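Local atomic coordinates of aminotransferase (Psychrobacter arcticus 273-4, PDB entry 3IF2), a protein that probably transfers amino groups between amino acids and keto acids, perhaps valine and pyruvate, using a bound pyridoxal 5'-phosphate cofactor. Residues L148-D160 and V394-S406. Residues are numbered along the deposited sequence; the frame is centred on the assembly and turned at random.
Sequences LLPLTPEYIGYSD and VPSEYFFPGVDVS. With PLP (pyridoxal-5'-phosphate), chain C.
Phe399 O takes the backbone N-H of Glu154 in a nearly straight hydrogen bond, N to O 2.9 Å, and is also approached by Pro153 CA in a CA-H...O contact. The two loops are joined a second time through a water, which donates to both Ser159 OG and Tyr398 O. Apolar contacts make up much of the remaining interface. With CG1 anti to the backbone N (chi1 -170°) and the chain extended beyond it, Ile156 brings CD1 to 3.6 Å from Tyr398 CB, while its CB meets Phe399 CE1 at 3.6 Å. Pro153, preceded by a cis peptide bond, lies alongside Phe400, with Pro153 CG 3.7 Å from Phe400 CZ. Leu149 CD1 packs across the Pro401 ring. Tyr155 turns away from this interface and lays one ring face on the cofactor, C3 of PLP lying 3.6 Å above the ring plane; Gly157 N sits over the opposite face. Replacing Tyr155 by an alanine would probably leave that side of the pyridine ring uncovered by the phenol. Glu154, whose OE1 accepts from Tyr155 N, also bonds Ser213. The contact thus ties the loop after strand 142-149 of the large, cofactor-binding sheet to the loop after edge strand 394-395 of the six-stranded sheet, with helix 16-29 touching Ser159 and Tyr398.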
loop_
_atom_site.group_PDB
_atom_site.type_symbol
_atom_site.label_atom_id
_atom_site.label_comp_id
_atom_site.label_asym_id
_atom_site.label_seq_id
_atom_site.Cartn_x
_atom_site.Cartn_y
_atom_site.Cartn_z
ATOM N N LEU A 148 7.612 -4.766 -22.149
ATOM C CA LEU A 148 8.711 -5.518 -22.770
ATOM C C LEU A 148 9.860 -5.703 -21.777
ATOM O O LEU A 148 10.399 -4.722 -21.276
ATOM C CB LEU A 148 9.219 -4.828 -24.051
ATOM C CG LEU A 148 10.419 -5.429 -24.817
ATOM C CD1 LEU A 148 10.239 -6.903 -25.117
ATOM C CD2 LEU A 148 10.652 -4.678 -26.105
ATOM N N LEU A 149 10.201 -6.962 -21.485
ATOM C CA LEU A 149 11.335 -7.322 -20.651
ATOM C C LEU A 149 12.399 -7.666 -21.686
ATOM O O LEU A 149 12.293 -8.694 -22.341
ATOM C CB LEU A 149 11.007 -8.510 -19.738
ATOM C CG LEU A 149 9.791 -8.398 -18.809
ATOM C CD1 LEU A 149 9.734 -9.608 -17.891
ATOM C CD2 LEU A 149 9.811 -7.120 -17.992
ATOM N N PRO A 150 13.416 -6.803 -21.870
ATOM C CA PRO A 150 14.420 -7.030 -22.904
ATOM C C PRO A 150 15.363 -8.214 -22.675
ATOM O O PRO A 150 16.077 -8.616 -23.603
ATOM C CB PRO A 150 15.183 -5.707 -22.928
ATOM C CG PRO A 150 15.152 -5.256 -21.570
ATOM C CD PRO A 150 13.830 -5.693 -20.993
ATOM N N LEU A 151 15.378 -8.754 -21.463
ATOM C CA LEU A 151 16.154 -9.940 -21.147
ATOM C C LEU A 151 15.570 -10.630 -19.911
ATOM O O LEU A 151 15.252 -9.973 -18.931
ATOM C CB LEU A 151 17.636 -9.565 -20.941
ATOM C CG LEU A 151 18.649 -10.631 -20.493
ATOM C CD1 LEU A 151 20.048 -10.274 -20.935
ATOM C CD2 LEU A 151 18.623 -10.824 -18.998
ATOM N N THR A 152 15.393 -11.946 -20.006
ATOM C CA THR A 152 14.964 -12.794 -18.899
ATOM C C THR A 152 16.153 -13.752 -18.660
ATOM O O THR A 152 16.974 -13.928 -19.559
ATOM C CB THR A 152 13.656 -13.536 -19.217
ATOM O OG1 THR A 152 13.796 -14.244 -20.453
ATOM C CG2 THR A 152 12.513 -12.554 -19.351
ATOM N N PRO A 153 16.272 -14.365 -17.468
ATOM C CA PRO A 153 15.408 -14.280 -16.300
ATOM C C PRO A 153 15.263 -12.874 -15.701
ATOM O O PRO A 153 16.159 -12.027 -15.832
ATOM C CB PRO A 153 16.045 -15.225 -15.287
ATOM C CG PRO A 153 17.140 -15.913 -15.978
ATOM C CD PRO A 153 17.353 -15.346 -17.304
ATOM N N GLU A 154 14.095 -12.630 -15.126
ATOM C CA GLU A 154 13.770 -11.371 -14.471
ATOM C C GLU A 154 13.009 -11.620 -13.189
ATOM O O GLU A 154 12.658 -12.754 -12.892
ATOM C CB GLU A 154 13.004 -10.433 -15.425
ATOM C CG GLU A 154 13.884 -9.358 -16.072
ATOM C CD GLU A 154 14.341 -8.262 -15.098
ATOM O OE1 GLU A 154 14.045 -8.363 -13.882
ATOM O OE2 GLU A 154 15.021 -7.310 -15.568
ATOM N N TYR A 155 12.759 -10.544 -12.456
ATOM C CA TYR A 155 12.136 -10.599 -11.142
ATOM C C TYR A 155 10.799 -11.330 -11.088
ATOM O O TYR A 155 9.859 -10.966 -11.799
ATOM C CB TYR A 155 11.996 -9.177 -10.592
ATOM C CG TYR A 155 11.377 -9.055 -9.217
ATOM C CD1 TYR A 155 11.793 -9.865 -8.150
ATOM C CD2 TYR A 155 10.408 -8.070 -8.965
ATOM C CE1 TYR A 155 11.199 -9.725 -6.877
ATOM C CE2 TYR A 155 9.836 -7.901 -7.716
ATOM C CZ TYR A 155 10.230 -8.716 -6.674
ATOM O OH TYR A 155 9.617 -8.519 -5.474
ATOM N N ILE A 156 10.747 -12.365 -10.247
ATOM C CA ILE A 156 9.542 -13.181 -10.020
ATOM C C ILE A 156 8.303 -12.332 -9.653
ATOM O O ILE A 156 7.185 -12.663 -10.056
ATOM C CB ILE A 156 9.818 -14.310 -8.948
ATOM C CG1 ILE A 156 8.676 -15.333 -8.848
ATOM C CG2 ILE A 156 10.109 -13.720 -7.597
ATOM C CD1 ILE A 156 9.010 -16.541 -7.966
ATOM N N GLY A 157 8.520 -11.254 -8.906
ATOM C CA GLY A 157 7.447 -10.341 -8.458
ATOM C C GLY A 157 6.728 -9.475 -9.486
ATOM O O GLY A 157 5.684 -8.885 -9.163
ATOM N N TYR A 158 7.300 -9.344 -10.679
ATOM C CA TYR A 158 6.628 -8.667 -11.776
ATOM C C TYR A 158 5.453 -9.489 -12.305
ATOM O O TYR A 158 4.448 -8.907 -12.679
ATOM C CB TYR A 158 7.557 -8.413 -12.980
ATOM C CG TYR A 158 8.777 -7.534 -12.757
ATOM C CD1 TYR A 158 8.787 -6.470 -11.834
ATOM C CD2 TYR A 158 9.893 -7.690 -13.569
ATOM C CE1 TYR A 158 9.932 -5.660 -11.666
ATOM C CE2 TYR A 158 11.018 -6.882 -13.426
ATOM C CZ TYR A 158 11.050 -5.885 -12.473
ATOM O OH TYR A 158 12.197 -5.125 -12.370
ATOM N N SER A 159 5.599 -10.821 -12.323
ATOM C CA SER A 159 4.641 -11.796 -12.918
ATOM C C SER A 159 3.144 -11.531 -12.936
ATOM O O SER A 159 2.519 -11.584 -13.991
ATOM C CB SER A 159 4.790 -13.173 -12.251
ATOM O OG SER A 159 6.060 -13.716 -12.476
ATOM N N ASP A 160 2.582 -11.262 -11.764
ATOM C CA ASP A 160 1.118 -11.248 -11.596
ATOM C C ASP A 160 0.458 -9.915 -11.253
ATOM O O ASP A 160 -0.706 -9.911 -10.850
ATOM C CB ASP A 160 0.778 -12.303 -10.512
ATOM C CG ASP A 160 1.243 -13.744 -10.877
ATOM O OD1 ASP A 160 1.407 -14.100 -12.071
ATOM O OD2 ASP A 160 1.408 -14.547 -9.934
ATOM N N VAL A 394 15.113 -21.375 -4.606
ATOM C CA VAL A 394 14.009 -21.064 -5.534
ATOM C C VAL A 394 14.335 -21.651 -6.933
ATOM O O VAL A 394 15.425 -21.396 -7.465
ATOM C CB VAL A 394 13.722 -19.557 -5.619
ATOM C CG1 VAL A 394 12.411 -19.306 -6.367
ATOM C CG2 VAL A 394 13.608 -18.954 -4.217
ATOM N N PRO A 395 13.402 -22.444 -7.526
ATOM C CA PRO A 395 13.660 -23.011 -8.868
ATOM C C PRO A 395 13.499 -21.951 -9.967
ATOM O O PRO A 395 12.723 -21.000 -9.812
ATOM C CB PRO A 395 12.617 -24.124 -8.991
ATOM C CG PRO A 395 11.466 -23.646 -8.212
ATOM C CD PRO A 395 12.025 -22.759 -7.081
ATOM N N SER A 396 14.246 -22.119 -11.051
ATOM C CA SER A 396 14.266 -21.168 -12.166
ATOM C C SER A 396 12.999 -20.981 -13.002
ATOM O O SER A 396 12.826 -19.915 -13.590
ATOM C CB SER A 396 15.402 -21.538 -13.132
ATOM O OG SER A 396 15.385 -22.927 -13.514
ATOM N N GLU A 397 12.120 -21.980 -13.063
ATOM C CA GLU A 397 10.948 -21.870 -13.922
ATOM C C GLU A 397 9.968 -20.717 -13.628
ATOM O O GLU A 397 9.152 -20.407 -14.484
ATOM C CB GLU A 397 10.223 -23.206 -14.064
ATOM C CG GLU A 397 9.452 -23.710 -12.862
ATOM C CD GLU A 397 8.714 -25.007 -13.196
ATOM O OE1 GLU A 397 9.387 -26.074 -13.283
ATOM O OE2 GLU A 397 7.471 -24.943 -13.387
ATOM N N TYR A 398 10.071 -20.078 -12.458
ATOM C CA TYR A 398 9.208 -18.941 -12.092
ATOM C C TYR A 398 9.777 -17.553 -12.415
ATOM O O TYR A 398 9.095 -16.550 -12.173
ATOM C CB TYR A 398 8.826 -19.017 -10.600
ATOM C CG TYR A 398 8.175 -20.331 -10.228
ATOM C CD1 TYR A 398 6.991 -20.756 -10.870
ATOM C CD2 TYR A 398 8.733 -21.169 -9.244
ATOM C CE1 TYR A 398 6.377 -21.996 -10.547
ATOM C CE2 TYR A 398 8.118 -22.412 -8.900
ATOM C CZ TYR A 398 6.944 -22.813 -9.562
ATOM O OH TYR A 398 6.343 -24.005 -9.241
ATOM N N PHE A 399 10.981 -17.487 -12.988
ATOM C CA PHE A 399 11.649 -16.215 -13.287
ATOM C C PHE A 399 11.637 -15.837 -14.768
ATOM O O PHE A 399 12.489 -15.081 -15.214
ATOM C CB PHE A 399 13.096 -16.232 -12.735
ATOM C CG PHE A 399 13.183 -16.319 -11.243
ATOM C CD1 PHE A 399 13.207 -15.171 -10.465
ATOM C CD2 PHE A 399 13.271 -17.546 -10.620
ATOM C CE1 PHE A 399 13.302 -15.238 -9.059
ATOM C CE2 PHE A 399 13.372 -17.641 -9.233
ATOM C CZ PHE A 399 13.382 -16.475 -8.438
ATOM N N PHE A 400 10.647 -16.311 -15.516
ATOM C CA PHE A 400 10.501 -16.000 -16.934
ATOM C C PHE A 400 9.051 -15.551 -17.146
ATOM O O PHE A 400 8.231 -16.339 -17.605
ATOM C CB PHE A 400 10.850 -17.235 -17.776
ATOM C CG PHE A 400 12.284 -17.700 -17.642
ATOM C CD1 PHE A 400 12.651 -18.603 -16.646
ATOM C CD2 PHE A 400 13.256 -17.251 -18.523
ATOM C CE1 PHE A 400 13.992 -19.054 -16.524
ATOM C CE2 PHE A 400 14.586 -17.694 -18.424
ATOM C CZ PHE A 400 14.955 -18.594 -17.416
ATOM N N PRO A 401 8.717 -14.300 -16.743
ATOM C CA PRO A 401 7.363 -13.789 -16.911
ATOM C C PRO A 401 6.968 -13.674 -18.375
ATOM O O PRO A 401 7.747 -13.166 -19.186
ATOM C CB PRO A 401 7.426 -12.387 -16.277
ATOM C CG PRO A 401 8.532 -12.427 -15.396
ATOM C CD PRO A 401 9.540 -13.321 -16.008
ATOM N N GLY A 402 5.772 -14.164 -18.690
ATOM C CA GLY A 402 5.250 -14.146 -20.044
ATOM C C GLY A 402 5.871 -15.133 -21.033
ATOM O O GLY A 402 5.562 -15.046 -22.220
ATOM N N VAL A 403 6.728 -16.049 -20.574
ATOM C CA VAL A 403 7.352 -17.044 -21.425
ATOM C C VAL A 403 6.757 -18.408 -21.084
ATOM O O VAL A 403 6.644 -18.759 -19.915
ATOM C CB VAL A 403 8.889 -17.104 -21.208
ATOM C CG1 VAL A 403 9.533 -18.201 -22.067
ATOM C CG2 VAL A 403 9.526 -15.769 -21.508
ATOM N N ASP A 404 6.395 -19.171 -22.116
ATOM C CA ASP A 404 5.917 -20.544 -21.956
ATOM C C ASP A 404 7.169 -21.389 -21.667
ATOM O O ASP A 404 7.938 -21.714 -22.574
ATOM C CB ASP A 404 5.198 -21.017 -23.212
ATOM C CG ASP A 404 4.640 -22.429 -23.091
ATOM O OD1 ASP A 404 4.916 -23.147 -22.105
ATOM O OD2 ASP A 404 3.910 -22.832 -24.029
ATOM N N VAL A 405 7.353 -21.720 -20.393
ATOM C CA VAL A 405 8.495 -22.501 -19.932
ATOM C C VAL A 405 8.287 -24.019 -19.992
ATOM O O VAL A 405 9.199 -24.746 -19.604
ATOM C CB VAL A 405 8.911 -22.105 -18.472
ATOM C CG1 VAL A 405 9.187 -20.608 -18.397
ATOM C CG2 VAL A 405 7.856 -22.546 -17.434
ATOM N N SER A 406 7.139 -24.506 -20.477
ATOM C CA SER A 406 6.871 -25.958 -20.492
ATOM C C SER A 406 7.883 -26.792 -21.279
ATOM O O SER A 406 8.159 -27.921 -20.867
ATOM C CB SER A 406 5.436 -26.289 -20.938
ATOM O OG SER A 406 5.129 -25.675 -22.161
HETATM N N1 PLP C . 12.982 -5.085 -7.361
HETATM C C2 PLP C . 13.745 -6.226 -7.236
HETATM C C2A PLP C . 14.731 -6.524 -8.321
HETATM C C3 PLP C . 13.588 -7.056 -6.103
HETATM O O3 PLP C . 14.327 -8.197 -5.937
HETATM C C4 PLP C . 12.629 -6.725 -5.116
HETATM C C4A PLP C . 12.311 -7.788 -4.070
HETATM O O4A PLP C . 12.263 -7.517 -2.864
HETATM C C5 PLP C . 11.847 -5.534 -5.275
HETATM C C6 PLP C . 12.056 -4.736 -6.417
HETATM C C5A PLP C . 10.748 -5.100 -4.285
HETATM O O4P PLP C . 11.223 -4.316 -3.211
HETATM P P PLP C . 10.206 -3.514 -2.264
HETATM O O1P PLP C . 8.722 -3.564 -2.533
HETATM O O2P PLP C . 10.684 -2.113 -2.448
HETATM O O3P PLP C . 10.452 -4.041 -0.906
HETATM O O HOH W 1 6.560 -16.115 -13.740
#